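Local coordinates for metal-bound toxin (Helicobacter pylori, PDB 4NRN), which binds zinc and probably cleaves RNA as the toxin of a type II toxin-antitoxin pair, in the YafQ branch of the RelE family, at residues 45-50 against 58-63; 54-59 against 68-73; 63-68 against 81-86. One frame throughout, in Å; residues are numbered along the deposited sequence.

Overall arrangement
The three contacts are successive antiparallel pairings in one mixed sheet, whose strands run across it in the order 3-6, 77-84, 65-72, 56-60, 46-48. Contact 1 joins the outermost strand 46-48 to 56-60, contact 2 joins 56-60 to 65-72, and contact 3 joins 65-72 to 77-84. Their centres lie about 10 Å (1 and 2), 8 Å (1 and 3) and 12 Å (2 and 3) apart. Contact 1 ends at Pro63, where contact 3 begins; the segments of contact 2 alternate with those of contact 3, sharing Val68, and overlap contact 1 at Glu58 and Cys59. Together they bring His47, Glu58, His60 and His86 to two zinc ions.

Contact 1 of 3, residues 45-50 against 58-63; sequences KDHPLK and ECHLKP. With ZN (zinc ion), chain C.
His47, Glu58 and His60 converge on one zinc ion: His47 NE2 binds it at 2.2 Å, Glu58 OE2 at 2.4 Å and His60 NE2 at 2.0 Å. The His47 ring and the Glu58 chain run side by side in the same direction, with ring and carboxylate planes 81° apart. Glu58 CB sits over one face of the His47 ring, off toward its rim and 4.2 Å from the centroid, a CH-pi contact. The two imidazoles meet rim to rim through the metal, their planes turned 42° against each other. Each ring also spends its ND1-H on a carbonyl: His47 ND1 donates to Pro48 O at 2.7 Å, and His60 ND1 to Pro63 O at 3.1 Å, both from above the carbonyl plane. These bonds restrain the ring rotations.

Behind the ligands stands the antiparallel ladder. His47 and Glu58 form a hydrogen-bonded pair, and His60 N reaches Lys45 O at 2.7 Å. Asp46 and Cys59 lie on the opposite face, where Asp46 OD1 is held by Tyr69 OH and OD2 by Arg57. With Glu58 CG trans to the backbone N (chi1 -161°) and the chain extended beyond it, OE2 is carried out to the zinc. Because each ND1 is engaged by a carbonyl, each NE2 faces the metal; Glu58, which also serves the second zinc ion bound by His86, couples this hairpin to that site.

Contact 2 of 3, residues 54-59 against 68-73; sequences KDFREC and VYQIKK. With ZN (zinc ion), chain C.
Strands 56-59 and 68-72 run antiparallel but strongly twisted, at 134° between their directions and 4.7 Å at closest approach, with Arg57 and Tyr69 as the hydrogen-bonded pair. Arg57 N meets Tyr69 O at 2.8 Å in an almost straight bond, and Tyr69 N returns a bond to Arg57 O at 3.0 Å.

On the face that carries Arg57 and Tyr69, the two side chains lie alongside each other and point the same way. Arg57 CB rests over one face of the phenol ring, toward the rim and 3.8 Å from its centroid, a CH-pi contact. Tyr69 CG occupies the position between its backbone N and carbonyl carbon (chi1 67°), which lays the ring alongside the arginine chain, one face toward Arg57 CB. The bend of that chain at chi3 brings NE to Tyr69 OH at 3.2 Å, but the bond is weak. The stronger partner of both ends is Asp46, which takes the tyrosine hydroxyl on one carboxylate oxygen and Arg57 NH2 on the other. Cys59 CB comes in at the edge of the same ring, 4.0 Å from Tyr69 CE2.

The other face carries Phe56, Glu58, Val68 and Gln70. The extended Gln70 chain passes the rim of the Phe56 ring: its CB lies in the ring plane at the edge, 3.6 Å from Phe56 CD1. Gln70 OE1 also comes to the edge, 3.3 Å from Phe56 CE1, with the amide turned 87° to the ring. Val68 CG1 closes on Phe56 CB. From this face Glu58 reaches both zinc ions.

Strands 56-60 and 65-72 make a twisted beta hairpin in the sheet of this RelE-family toxin, with the zinc ligands Glu58 and His60 on one face and, on the other, Arg57 and Tyr69, joined by Asp46 of the neighbouring strand 46-48.

Contact 3 of 3, residues 63-68 against 81-86; sequences PDLLLV and VRLGSH. With ZN (zinc ion), chain D.
The last beta hairpin of the sheet, strands 65-72 and 77-84, ends at the second zinc site, where His86, the predicted proton donor, meets Asp64. The carboxylate oxygen Asp64 OD1 accepts two bonds from His86: ND1 at 2.6 Å and the backbone N at 3.0 Å, arriving from opposite faces of the carboxylate plane. The backbone bond is the straighter, 168° against 134° at the hydrogen. It holds the carboxylate in place, and the ND1 bond restrains the imidazole's rotation, with His86 NE2 directed at the zinc, 2.5 Å away and in the ring plane; Glu58 and a water complete the ligands seen at this ion.

The strands are nearly exactly antiparallel, at 175°, and Leu66 pairs with Gly84 through two bonds. Farther along, Val68 O accepts from both Val81 N (2.8 Å) and Arg82 N (3.3 Å), a classic beta bulge.

On the opposite side from Leu66, Leu65 CD1 and Leu67 CB pack against Leu83, whose side chain also touches Phe10, Leu14 and Leu17 of helix 8-19. Arg82 pairs with Asp13 of that helix. Ser85 is the N-cap of helix 86-89, its OG bonding Glu88 N, and Leu89 from that helix covers Val68.

Contact 1 of 3, residues 45-50 against 58-63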
ATOM      1  N   LYS A  45       8.616   5.864   3.636  1.00 26.20           N
ATOM      2  CA  LYS A  45       8.818   5.136   4.874  1.00 25.80           C
ATOM      3  C   LYS A  45       7.996   3.843   4.884  1.00 28.35           C
ATOM      4  O   LYS A  45       6.810   3.832   4.527  1.00 25.76           O
ATOM      5  CB  LYS A  45       8.519   6.037   6.078  1.00 29.03           C
ATOM      6  CG  LYS A  45       9.592   7.108   6.299  1.00 27.26           C
ATOM      7  CD  LYS A  45       9.150   8.189   7.282  1.00 40.61           C
ATOM      8  CE  LYS A  45      10.195   9.302   7.393  1.00 47.11           C
ATOM      9  NZ  LYS A  45       9.736  10.472   8.204  1.00 48.45           N
ATOM     10  N   ASP A  46       8.654   2.753   5.271  1.00 17.31           N
ATOM     11  CA  ASP A  46       8.089   1.416   5.145  1.00 18.08           C
ATOM     12  C   ASP A  46       8.434   0.581   6.366  1.00 20.30           C
ATOM     13  O   ASP A  46       9.608   0.358   6.668  1.00 25.66           O
ATOM     14  CB  ASP A  46       8.655   0.734   3.900  1.00 19.33           C
ATOM     15  CG  ASP A  46       8.023  -0.602   3.640  1.00 23.91           C
ATOM     16  OD1 ASP A  46       6.834  -0.624   3.266  1.00 27.16           O
ATOM     17  OD2 ASP A  46       8.710  -1.632   3.801  1.00 24.54           O
ATOM     18  N   HIS A  47       7.416   0.110   7.071  1.00 19.49           N
ATOM     19  CA  HIS A  47       7.660  -0.720   8.230  1.00 23.15           C
ATOM     20  C   HIS A  47       6.468  -1.643   8.433  1.00 23.09           C
ATOM     21  O   HIS A  47       5.402  -1.422   7.870  1.00 19.74           O
ATOM     22  CB  HIS A  47       7.878   0.153   9.469  1.00 18.98           C
ATOM     23  CG  HIS A  47       6.742   1.079   9.742  1.00 14.04           C
ATOM     24  ND1 HIS A  47       5.626   0.698  10.454  1.00 18.94           N
ATOM     25  CD2 HIS A  47       6.522   2.356   9.353  1.00 18.19           C
ATOM     26  CE1 HIS A  47       4.779   1.710  10.516  1.00 22.90           C
ATOM     27  NE2 HIS A  47       5.298   2.725   9.850  1.00 20.02           N
ATOM     28  N   PRO A  48       6.652  -2.697   9.232  1.00 23.26           N
ATOM     29  CA  PRO A  48       5.516  -3.550   9.576  1.00 24.67           C
ATOM     30  C   PRO A  48       4.460  -2.779  10.354  1.00 28.07           C
ATOM     31  O   PRO A  48       4.775  -1.783  11.023  1.00 25.78           O
ATOM     32  CB  PRO A  48       6.148  -4.619  10.476  1.00 22.25           C
ATOM     33  CG  PRO A  48       7.565  -4.682  10.041  1.00 20.41           C
ATOM     34  CD  PRO A  48       7.933  -3.271   9.683  1.00 24.10           C
ATOM     35  N   LEU A  49       3.214  -3.227  10.253  1.00 30.12           N
ATOM     36  CA  LEU A  49       2.155  -2.702  11.099  1.00 42.10           C
ATOM     37  C   LEU A  49       2.218  -3.354  12.473  1.00 51.26           C
ATOM     38  O   LEU A  49       1.913  -4.541  12.614  1.00 43.44           O
ATOM     39  CB  LEU A  49       0.788  -2.972  10.477  1.00 45.49           C
ATOM     40  CG  LEU A  49       0.187  -1.844   9.647  1.00 53.93           C
ATOM     41  CD1 LEU A  49      -1.238  -2.193   9.255  1.00 56.53           C
ATOM     42  CD2 LEU A  49       0.230  -0.549  10.443  1.00 56.57           C
ATOM     43  N   LYS A  50       2.638  -2.589  13.480  1.00 64.89           N
ATOM     44  CA  LYS A  50       2.550  -3.058  14.856  1.00 73.04           C
ATOM     45  C   LYS A  50       1.075  -3.050  15.220  1.00 74.94           C
ATOM     46  O   LYS A  50       0.386  -2.048  15.013  1.00 74.86           O
ATOM     47  CB  LYS A  50       3.335  -2.152  15.806  1.00 80.81           C
ATOM     48  CG  LYS A  50       3.329  -2.643  17.249  1.00 92.15           C
ATOM     49  CD  LYS A  50       3.295  -1.490  18.255  1.00100.43           C
ATOM     50  CE  LYS A  50       4.687  -1.047  18.693  1.00104.36           C
ATOM     51  NZ  LYS A  50       5.498  -0.428  17.603  1.00105.60           N
ATOM     52  N   GLU A  58       3.285  -1.105   6.204  1.00 22.73           N
ATOM     53  CA  GLU A  58       2.759   0.232   6.064  1.00 23.31           C
ATOM     54  C   GLU A  58       3.765   1.074   5.297  1.00 24.45           C
ATOM     55  O   GLU A  58       4.909   1.234   5.723  1.00 26.50           O
ATOM     56  CB  GLU A  58       2.528   0.816   7.456  1.00 26.98           C
ATOM     57  CG  GLU A  58       1.592   1.988   7.509  1.00 30.38           C
ATOM     58  CD  GLU A  58       1.390   2.461   8.933  1.00 32.44           C
ATOM     59  OE1 GLU A  58       0.296   2.229   9.492  1.00 37.77           O
ATOM     60  OE2 GLU A  58       2.333   3.049   9.504  1.00 23.85           O
ATOM     61  N   CYS A  59       3.334   1.602   4.159  1.00 21.08           N
ATOM     62  CA  CYS A  59       4.189   2.434   3.332  1.00 14.71           C
ATOM     63  C   CYS A  59       3.651   3.853   3.308  1.00 20.91           C
ATOM     64  O   CYS A  59       2.452   4.068   3.146  1.00 21.24           O
ATOM     65  CB  CYS A  59       4.271   1.892   1.896  1.00 13.43           C
ATOM     66  SG  CYS A  59       5.539   2.731   0.968  1.00 22.21           S
ATOM     67  N   HIS A  60       4.546   4.815   3.477  1.00 26.37           N
ATOM     68  CA  HIS A  60       4.168   6.216   3.459  1.00 26.90           C
ATOM     69  C   HIS A  60       4.292   6.792   2.047  1.00 27.56           C
ATOM     70  O   HIS A  60       5.381   7.175   1.630  1.00 23.35           O
ATOM     71  CB  HIS A  60       5.032   6.990   4.455  1.00 28.85           C
ATOM     72  CG  HIS A  60       4.681   6.720   5.884  1.00 40.97           C
ATOM     73  ND1 HIS A  60       4.100   7.667   6.703  1.00 45.83           N
ATOM     74  CD2 HIS A  60       4.805   5.603   6.641  1.00 43.30           C
ATOM     75  CE1 HIS A  60       3.892   7.149   7.899  1.00 42.89           C
ATOM     76  NE2 HIS A  60       4.312   5.896   7.887  1.00 39.33           N
ATOM     77  N   LEU A  61       3.180   6.825   1.310  1.00 28.70           N
ATOM     78  CA  LEU A  61       3.144   7.418  -0.026  1.00 26.36           C
ATOM     79  C   LEU A  61       3.292   8.931   0.099  1.00 29.08           C
ATOM     80  O   LEU A  61       3.881   9.608  -0.756  1.00 25.21           O
ATOM     81  CB  LEU A  61       1.836   7.063  -0.734  1.00 31.53           C
ATOM     82  CG  LEU A  61       1.833   5.779  -1.567  1.00 29.37           C
ATOM     83  CD1 LEU A  61       2.275   4.617  -0.715  1.00 27.27           C
ATOM     84  CD2 LEU A  61       0.460   5.523  -2.187  1.00 27.96           C
ATOM     85  N   LYS A  62       2.719   9.443   1.178  1.00 28.70           N
ATOM     86  CA  LYS A  62       2.954  10.791   1.649  1.00 30.89           C
ATOM     87  C   LYS A  62       2.972  10.645   3.168  1.00 33.76           C
ATOM     88  O   LYS A  62       2.393   9.699   3.694  1.00 30.14           O
ATOM     89  CB  LYS A  62       1.831  11.721   1.190  1.00 32.87           C
ATOM     90  CG  LYS A  62       1.680  11.818  -0.332  1.00 33.94           C
ATOM     91  CD  LYS A  62       0.515  12.721  -0.728  1.00 32.99           C
ATOM     92  CE  LYS A  62       0.147  12.550  -2.198  1.00 34.87           C
ATOM     93  NZ  LYS A  62      -1.099  13.289  -2.569  1.00 37.82           N
ATOM     94  N   PRO A  63       3.651  11.553   3.882  1.00 31.62           N
ATOM     95  CA  PRO A  63       3.789  11.347   5.331  1.00 27.18           C
ATOM     96  C   PRO A  63       2.478  10.999   6.055  1.00 30.07           C
ATOM     97  O   PRO A  63       2.535  10.346   7.101  1.00 36.33           O
ATOM     98  CB  PRO A  63       4.373  12.675   5.817  1.00 32.53           C
ATOM     99  CG  PRO A  63       5.156  13.169   4.630  1.00 29.83           C
ATOM    100  CD  PRO A  63       4.351  12.767   3.424  1.00 28.25           C
TER
HETATM  101 ZN    ZN C 101       4.149   4.608   9.391  1.00 38.88          ZN

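Contact 2 of 3, residues 54-59 against 68-73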
ATOM      1  N   LYS A  54      -0.777 -10.249  11.767  1.00 93.28           N
ATOM      2  CA  LYS A  54      -0.537 -10.837  10.455  1.00 93.37           C
ATOM      3  C   LYS A  54       0.405  -9.863   9.750  1.00 82.60           C
ATOM      4  O   LYS A  54       0.296  -8.653   9.957  1.00 80.77           O
ATOM      5  CB  LYS A  54      -1.852 -10.996   9.686  1.00 99.70           C
ATOM      6  CG  LYS A  54      -3.103 -11.164  10.571  1.00103.64           C
ATOM      7  CD  LYS A  54      -2.954 -12.244  11.647  1.00107.53           C
ATOM      8  CE  LYS A  54      -3.300 -13.642  11.141  1.00112.25           C
ATOM      9  NZ  LYS A  54      -3.238 -14.666  12.235  1.00114.95           N
ATOM     10  N   ASP A  55       1.332 -10.378   8.945  1.00 76.08           N
ATOM     11  CA  ASP A  55       2.419  -9.550   8.413  1.00 73.34           C
ATOM     12  C   ASP A  55       1.977  -8.402   7.496  1.00 62.87           C
ATOM     13  O   ASP A  55       2.396  -8.312   6.342  1.00 60.01           O
ATOM     14  CB  ASP A  55       3.518 -10.401   7.751  1.00 81.90           C
ATOM     15  CG  ASP A  55       3.012 -11.223   6.580  1.00 93.60           C
ATOM     16  OD1 ASP A  55       1.985 -10.847   5.980  1.00 99.60           O
ATOM     17  OD2 ASP A  55       3.653 -12.248   6.256  1.00 96.12           O
ATOM     18  N   PHE A  56       1.139  -7.520   8.033  1.00 56.31           N
ATOM     19  CA  PHE A  56       0.795  -6.270   7.373  1.00 52.51           C
ATOM     20  C   PHE A  56       1.965  -5.292   7.455  1.00 44.89           C
ATOM     21  O   PHE A  56       2.623  -5.189   8.488  1.00 40.58           O
ATOM     22  CB  PHE A  56      -0.437  -5.629   8.020  1.00 56.52           C
ATOM     23  CG  PHE A  56      -1.741  -6.232   7.590  1.00 60.32           C
ATOM     24  CD1 PHE A  56      -1.825  -7.008   6.445  1.00 58.45           C
ATOM     25  CD2 PHE A  56      -2.895  -5.993   8.314  1.00 65.37           C
ATOM     26  CE1 PHE A  56      -3.026  -7.552   6.045  1.00 52.98           C
ATOM     27  CE2 PHE A  56      -4.106  -6.531   7.914  1.00 64.23           C
ATOM     28  CZ  PHE A  56      -4.167  -7.313   6.780  1.00 58.04           C
ATOM     29  N   ARG A  57       2.215  -4.577   6.362  1.00 38.30           N
ATOM     30  CA  ARG A  57       3.198  -3.499   6.350  1.00 25.75           C
ATOM     31  C   ARG A  57       2.548  -2.181   5.971  1.00 22.88           C
ATOM     32  O   ARG A  57       1.417  -2.142   5.471  1.00 21.44           O
ATOM     33  CB  ARG A  57       4.367  -3.803   5.409  1.00 16.89           C
ATOM     34  CG  ARG A  57       5.178  -5.021   5.801  1.00 17.17           C
ATOM     35  CD  ARG A  57       6.432  -5.133   4.953  1.00 15.05           C
ATOM     36  NE  ARG A  57       7.414  -4.105   5.279  1.00 13.71           N
ATOM     37  CZ  ARG A  57       8.403  -4.267   6.155  1.00 18.04           C
ATOM     38  NH1 ARG A  57       8.544  -5.417   6.810  1.00 18.85           N
ATOM     39  NH2 ARG A  57       9.249  -3.276   6.393  1.00 16.16           N
ATOM     40  N   GLU A  58       3.285  -1.105   6.204  1.00 22.73           N
ATOM     41  CA  GLU A  58       2.759   0.232   6.064  1.00 23.31           C
ATOM     42  C   GLU A  58       3.765   1.074   5.297  1.00 24.45           C
ATOM     43  O   GLU A  58       4.909   1.234   5.723  1.00 26.50           O
ATOM     44  CB  GLU A  58       2.528   0.816   7.456  1.00 26.98           C
ATOM     45  CG  GLU A  58       1.592   1.988   7.509  1.00 30.38           C
ATOM     46  CD  GLU A  58       1.390   2.461   8.933  1.00 32.44           C
ATOM     47  OE1 GLU A  58       0.296   2.229   9.492  1.00 37.77           O
ATOM     48  OE2 GLU A  58       2.333   3.049   9.504  1.00 23.85           O
ATOM     49  N   CYS A  59       3.334   1.602   4.159  1.00 21.08           N
ATOM     50  CA  CYS A  59       4.189   2.434   3.332  1.00 14.71           C
ATOM     51  C   CYS A  59       3.651   3.853   3.308  1.00 20.91           C
ATOM     52  O   CYS A  59       2.452   4.068   3.146  1.00 21.24           O
ATOM     53  CB  CYS A  59       4.271   1.892   1.896  1.00 13.43           C
ATOM     54  SG  CYS A  59       5.539   2.731   0.968  1.00 22.21           S
ATOM     55  N   VAL A  68      -1.377   0.338   3.114  1.00 15.60           N
ATOM     56  CA  VAL A  68      -1.245  -0.852   3.941  1.00 14.99           C
ATOM     57  C   VAL A  68      -1.315  -2.067   3.035  1.00 21.59           C
ATOM     58  O   VAL A  68      -2.275  -2.241   2.282  1.00 24.28           O
ATOM     59  CB  VAL A  68      -2.309  -0.913   5.045  1.00 16.95           C
ATOM     60  CG1 VAL A  68      -2.150  -2.188   5.858  1.00 17.18           C
ATOM     61  CG2 VAL A  68      -2.191   0.312   5.948  1.00 16.42           C
ATOM     62  N   TYR A  69      -0.272  -2.890   3.080  1.00 20.88           N
ATOM     63  CA  TYR A  69      -0.174  -4.010   2.156  1.00 18.87           C
ATOM     64  C   TYR A  69       0.337  -5.232   2.863  1.00 22.49           C
ATOM     65  O   TYR A  69       0.856  -5.159   3.977  1.00 24.78           O
ATOM     66  CB  TYR A  69       0.758  -3.685   0.984  1.00 18.61           C
ATOM     67  CG  TYR A  69       2.208  -3.511   1.386  1.00 23.70           C
ATOM     68  CD1 TYR A  69       3.084  -4.591   1.399  1.00 15.86           C
ATOM     69  CD2 TYR A  69       2.696  -2.260   1.766  1.00 19.92           C
ATOM     70  CE1 TYR A  69       4.404  -4.424   1.766  1.00 12.73           C
ATOM     71  CE2 TYR A  69       4.013  -2.088   2.139  1.00 15.45           C
ATOM     72  CZ  TYR A  69       4.865  -3.173   2.135  1.00 15.64           C
ATOM     73  OH  TYR A  69       6.181  -2.996   2.508  1.00 19.78           O
ATOM     74  N   GLN A  70       0.191  -6.363   2.194  1.00 24.49           N
ATOM     75  CA  GLN A  70       0.582  -7.631   2.767  1.00 21.20           C
ATOM     76  C   GLN A  70       1.224  -8.419   1.657  1.00 21.38           C
ATOM     77  O   GLN A  70       0.635  -8.579   0.595  1.00 27.83           O
ATOM     78  CB  GLN A  70      -0.649  -8.357   3.301  1.00 17.41           C
ATOM     79  CG  GLN A  70      -0.315  -9.608   4.086  1.00 35.52           C
ATOM     80  CD  GLN A  70      -1.532 -10.456   4.378  1.00 44.82           C
ATOM     81  OE1 GLN A  70      -2.657 -10.104   4.018  1.00 47.90           O
ATOM     82  NE2 GLN A  70      -1.312 -11.586   5.037  1.00 51.95           N
ATOM     83  N   ILE A  71       2.445  -8.886   1.874  1.00 19.78           N
ATOM     84  CA  ILE A  71       3.033  -9.804   0.915  1.00 26.31           C
ATOM     85  C   ILE A  71       2.713 -11.220   1.339  1.00 24.79           C
ATOM     86  O   ILE A  71       2.994 -11.611   2.475  1.00 24.01           O
ATOM     87  CB  ILE A  71       4.564  -9.648   0.784  1.00 41.04           C
ATOM     88  CG1 ILE A  71       4.928  -8.303   0.149  1.00 44.32           C
ATOM     89  CG2 ILE A  71       5.140 -10.782  -0.056  1.00 43.88           C
ATOM     90  CD1 ILE A  71       6.370  -8.242  -0.336  1.00 41.31           C
ATOM     91  N   LYS A  72       2.098 -11.973   0.431  1.00 30.19           N
ATOM     92  CA  LYS A  72       1.807 -13.388   0.642  1.00 35.54           C
ATOM     93  C   LYS A  72       2.734 -14.223  -0.235  1.00 35.31           C
ATOM     94  O   LYS A  72       2.332 -14.680  -1.303  1.00 36.75           O
ATOM     95  CB  LYS A  72       0.355 -13.689   0.268  1.00 42.25           C
ATOM     96  CG  LYS A  72      -0.675 -12.837   0.988  1.00 49.92           C
ATOM     97  CD  LYS A  72      -1.125 -13.498   2.273  1.00 60.64           C
ATOM     98  CE  LYS A  72      -2.103 -14.626   1.992  1.00 68.65           C
ATOM     99  NZ  LYS A  72      -2.299 -15.495   3.185  1.00 70.36           N
ATOM    100  N   LYS A  73       3.972 -14.413   0.216  1.00 36.42           N
ATOM    101  CA  LYS A  73       5.002 -15.082  -0.581  1.00 37.91           C
ATOM    102  C   LYS A  73       4.623 -16.500  -0.999  1.00 43.01           C
ATOM    103  O   LYS A  73       5.082 -16.998  -2.028  1.00 41.93           O
ATOM    104  CB  LYS A  73       6.329 -15.101   0.177  1.00 40.17           C
ATOM    105  CG  LYS A  73       7.034 -13.745   0.243  1.00 44.67           C
ATOM    106  CD  LYS A  73       7.405 -13.233  -1.147  1.00 41.78           C
ATOM    107  CE  LYS A  73       8.598 -12.290  -1.103  1.00 32.58           C
ATOM    108  NZ  LYS A  73       9.899 -12.986  -0.899  1.00 26.98           N
TER
HETATM  109 ZN    ZN C 101       4.149   4.608   9.391  1.00 38.88          ZN

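Contact 3 of 3, residues 63-68 against 81-86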
ATOM      1  N   PRO A  63       3.651  11.553   3.882  1.00 31.62           N
ATOM      2  CA  PRO A  63       3.789  11.347   5.331  1.00 27.18           C
ATOM      3  C   PRO A  63       2.478  10.999   6.055  1.00 30.07           C
ATOM      4  O   PRO A  63       2.535  10.346   7.101  1.00 36.33           O
ATOM      5  CB  PRO A  63       4.373  12.675   5.817  1.00 32.53           C
ATOM      6  CG  PRO A  63       5.156  13.169   4.630  1.00 29.83           C
ATOM      7  CD  PRO A  63       4.351  12.767   3.424  1.00 28.25           C
ATOM      8  N   ASP A  64       1.327  11.402   5.519  1.00 31.75           N
ATOM      9  CA  ASP A  64       0.044  10.890   6.024  1.00 33.63           C
ATOM     10  C   ASP A  64      -0.925  10.394   4.925  1.00 26.27           C
ATOM     11  O   ASP A  64      -2.127  10.640   4.990  1.00 19.29           O
ATOM     12  CB  ASP A  64      -0.642  11.889   6.967  1.00 34.93           C
ATOM     13  CG  ASP A  64      -1.692  11.227   7.859  1.00 33.65           C
ATOM     14  OD1 ASP A  64      -1.672   9.985   7.978  1.00 36.26           O
ATOM     15  OD2 ASP A  64      -2.540  11.941   8.443  1.00 32.62           O
ATOM     16  N   LEU A  65      -0.381   9.709   3.919  1.00 25.77           N
ATOM     17  CA  LEU A  65      -1.166   8.861   3.016  1.00 27.02           C
ATOM     18  C   LEU A  65      -0.506   7.487   2.968  1.00 28.21           C
ATOM     19  O   LEU A  65       0.525   7.300   2.317  1.00 25.69           O
ATOM     20  CB  LEU A  65      -1.262   9.435   1.602  1.00 20.28           C
ATOM     21  CG  LEU A  65      -1.856   8.449   0.579  1.00 23.61           C
ATOM     22  CD1 LEU A  65      -3.357   8.288   0.764  1.00 21.85           C
ATOM     23  CD2 LEU A  65      -1.545   8.865  -0.853  1.00 27.01           C
ATOM     24  N   LEU A  66      -1.122   6.538   3.664  1.00 33.40           N
ATOM     25  CA  LEU A  66      -0.559   5.213   3.899  1.00 24.87           C
ATOM     26  C   LEU A  66      -1.082   4.144   2.935  1.00 23.12           C
ATOM     27  O   LEU A  66      -2.277   4.081   2.630  1.00 22.58           O
ATOM     28  CB  LEU A  66      -0.846   4.792   5.346  1.00 22.76           C
ATOM     29  CG  LEU A  66      -0.620   5.908   6.376  1.00 27.91           C
ATOM     30  CD1 LEU A  66      -1.042   5.483   7.787  1.00 19.03           C
ATOM     31  CD2 LEU A  66       0.839   6.387   6.340  1.00 22.29           C
ATOM     32  N   LEU A  67      -0.166   3.314   2.449  1.00 19.36           N
ATOM     33  CA  LEU A  67      -0.515   2.116   1.701  1.00 21.38           C
ATOM     34  C   LEU A  67      -0.294   0.946   2.642  1.00 17.93           C
ATOM     35  O   LEU A  67       0.854   0.612   2.954  1.00 22.41           O
ATOM     36  CB  LEU A  67       0.417   1.956   0.500  1.00 29.03           C
ATOM     37  CG  LEU A  67       0.096   1.001  -0.660  1.00 35.08           C
ATOM     38  CD1 LEU A  67       1.400   0.618  -1.364  1.00 28.85           C
ATOM     39  CD2 LEU A  67      -0.672  -0.242  -0.250  1.00 28.27           C
ATOM     40  N   VAL A  68      -1.377   0.338   3.114  1.00 15.60           N
ATOM     41  CA  VAL A  68      -1.245  -0.852   3.941  1.00 14.99           C
ATOM     42  C   VAL A  68      -1.315  -2.067   3.035  1.00 21.59           C
ATOM     43  O   VAL A  68      -2.275  -2.241   2.282  1.00 24.28           O
ATOM     44  CB  VAL A  68      -2.309  -0.913   5.045  1.00 16.95           C
ATOM     45  CG1 VAL A  68      -2.150  -2.188   5.858  1.00 17.18           C
ATOM     46  CG2 VAL A  68      -2.191   0.312   5.948  1.00 16.42           C
ATOM     47  N   VAL A  81      -4.235  -3.546   0.805  1.00 16.26           N
ATOM     48  CA  VAL A  81      -5.287  -3.658   1.817  1.00 21.37           C
ATOM     49  C   VAL A  81      -6.078  -2.365   2.067  1.00 22.78           C
ATOM     50  O   VAL A  81      -7.306  -2.375   2.036  1.00 34.99           O
ATOM     51  CB  VAL A  81      -4.736  -4.231   3.166  1.00 17.02           C
ATOM     52  CG1 VAL A  81      -5.866  -4.487   4.140  1.00 15.11           C
ATOM     53  CG2 VAL A  81      -3.968  -5.511   2.923  1.00 16.89           C
ATOM     54  N   ARG A  82      -5.389  -1.261   2.332  1.00 19.10           N
ATOM     55  CA  ARG A  82      -6.066   0.021   2.517  1.00 18.59           C
ATOM     56  C   ARG A  82      -5.168   1.158   2.048  1.00 24.43           C
ATOM     57  O   ARG A  82      -3.951   1.012   1.982  1.00 25.10           O
ATOM     58  CB  ARG A  82      -6.461   0.238   3.982  1.00 26.98           C
ATOM     59  CG  ARG A  82      -7.372  -0.839   4.610  1.00 26.43           C
ATOM     60  CD  ARG A  82      -8.827  -0.741   4.154  1.00 28.23           C
ATOM     61  NE  ARG A  82      -9.294   0.642   4.062  1.00 30.25           N
ATOM     62  CZ  ARG A  82      -9.795   1.333   5.081  1.00 37.15           C
ATOM     63  NH1 ARG A  82      -9.897   0.769   6.275  1.00 45.56           N
ATOM     64  NH2 ARG A  82     -10.190   2.588   4.907  1.00 37.96           N
ATOM     65  N   LEU A  83      -5.780   2.287   1.707  1.00 25.18           N
ATOM     66  CA  LEU A  83      -5.056   3.456   1.217  1.00 23.56           C
ATOM     67  C   LEU A  83      -5.752   4.687   1.764  1.00 28.24           C
ATOM     68  O   LEU A  83      -6.880   4.981   1.377  1.00 24.50           O
ATOM     69  CB  LEU A  83      -5.086   3.501  -0.309  1.00 19.07           C
ATOM     70  CG  LEU A  83      -4.222   4.574  -0.960  1.00 25.51           C
ATOM     71  CD1 LEU A  83      -2.762   4.188  -0.810  1.00 26.13           C
ATOM     72  CD2 LEU A  83      -4.589   4.737  -2.428  1.00 27.50           C
ATOM     73  N   GLY A  84      -5.090   5.400   2.667  1.00 33.26           N
ATOM     74  CA  GLY A  84      -5.714   6.527   3.334  1.00 32.40           C
ATOM     75  C   GLY A  84      -4.868   7.094   4.452  1.00 29.89           C
ATOM     76  O   GLY A  84      -3.723   6.694   4.636  1.00 25.10           O
ATOM     77  N   SER A  85      -5.428   8.038   5.203  1.00 33.57           N
ATOM     78  CA  SER A  85      -4.703   8.638   6.318  1.00 35.00           C
ATOM     79  C   SER A  85      -4.751   7.736   7.547  1.00 29.25           C
ATOM     80  O   SER A  85      -5.513   6.769   7.591  1.00 28.21           O
ATOM     81  CB  SER A  85      -5.278  10.012   6.659  1.00 41.51           C
ATOM     82  OG  SER A  85      -6.546   9.877   7.279  1.00 50.03           O
ATOM     83  N   HIS A  86      -3.930   8.052   8.544  1.00 34.72           N
ATOM     84  CA  HIS A  86      -3.994   7.345   9.816  1.00 38.70           C
ATOM     85  C   HIS A  86      -5.415   7.425  10.362  1.00 49.27           C
ATOM     86  O   HIS A  86      -6.004   6.413  10.747  1.00 47.71           O
ATOM     87  CB  HIS A  86      -3.016   7.949  10.821  1.00 33.12           C
ATOM     88  CG  HIS A  86      -1.586   7.609  10.549  1.00 36.80           C
ATOM     89  ND1 HIS A  86      -0.726   8.467   9.899  1.00 38.02           N
ATOM     90  CD2 HIS A  86      -0.858   6.506  10.848  1.00 39.08           C
ATOM     91  CE1 HIS A  86       0.466   7.909   9.804  1.00 38.08           C
ATOM     92  NE2 HIS A  86       0.412   6.716  10.371  1.00 39.60           N
TER
HETATM   93 ZN    ZN D 102       2.051   5.038  11.337  1.00 45.44          ZN
HETATM   94  O   HOH W   1       1.394   3.897  13.338  1.00 42.54           O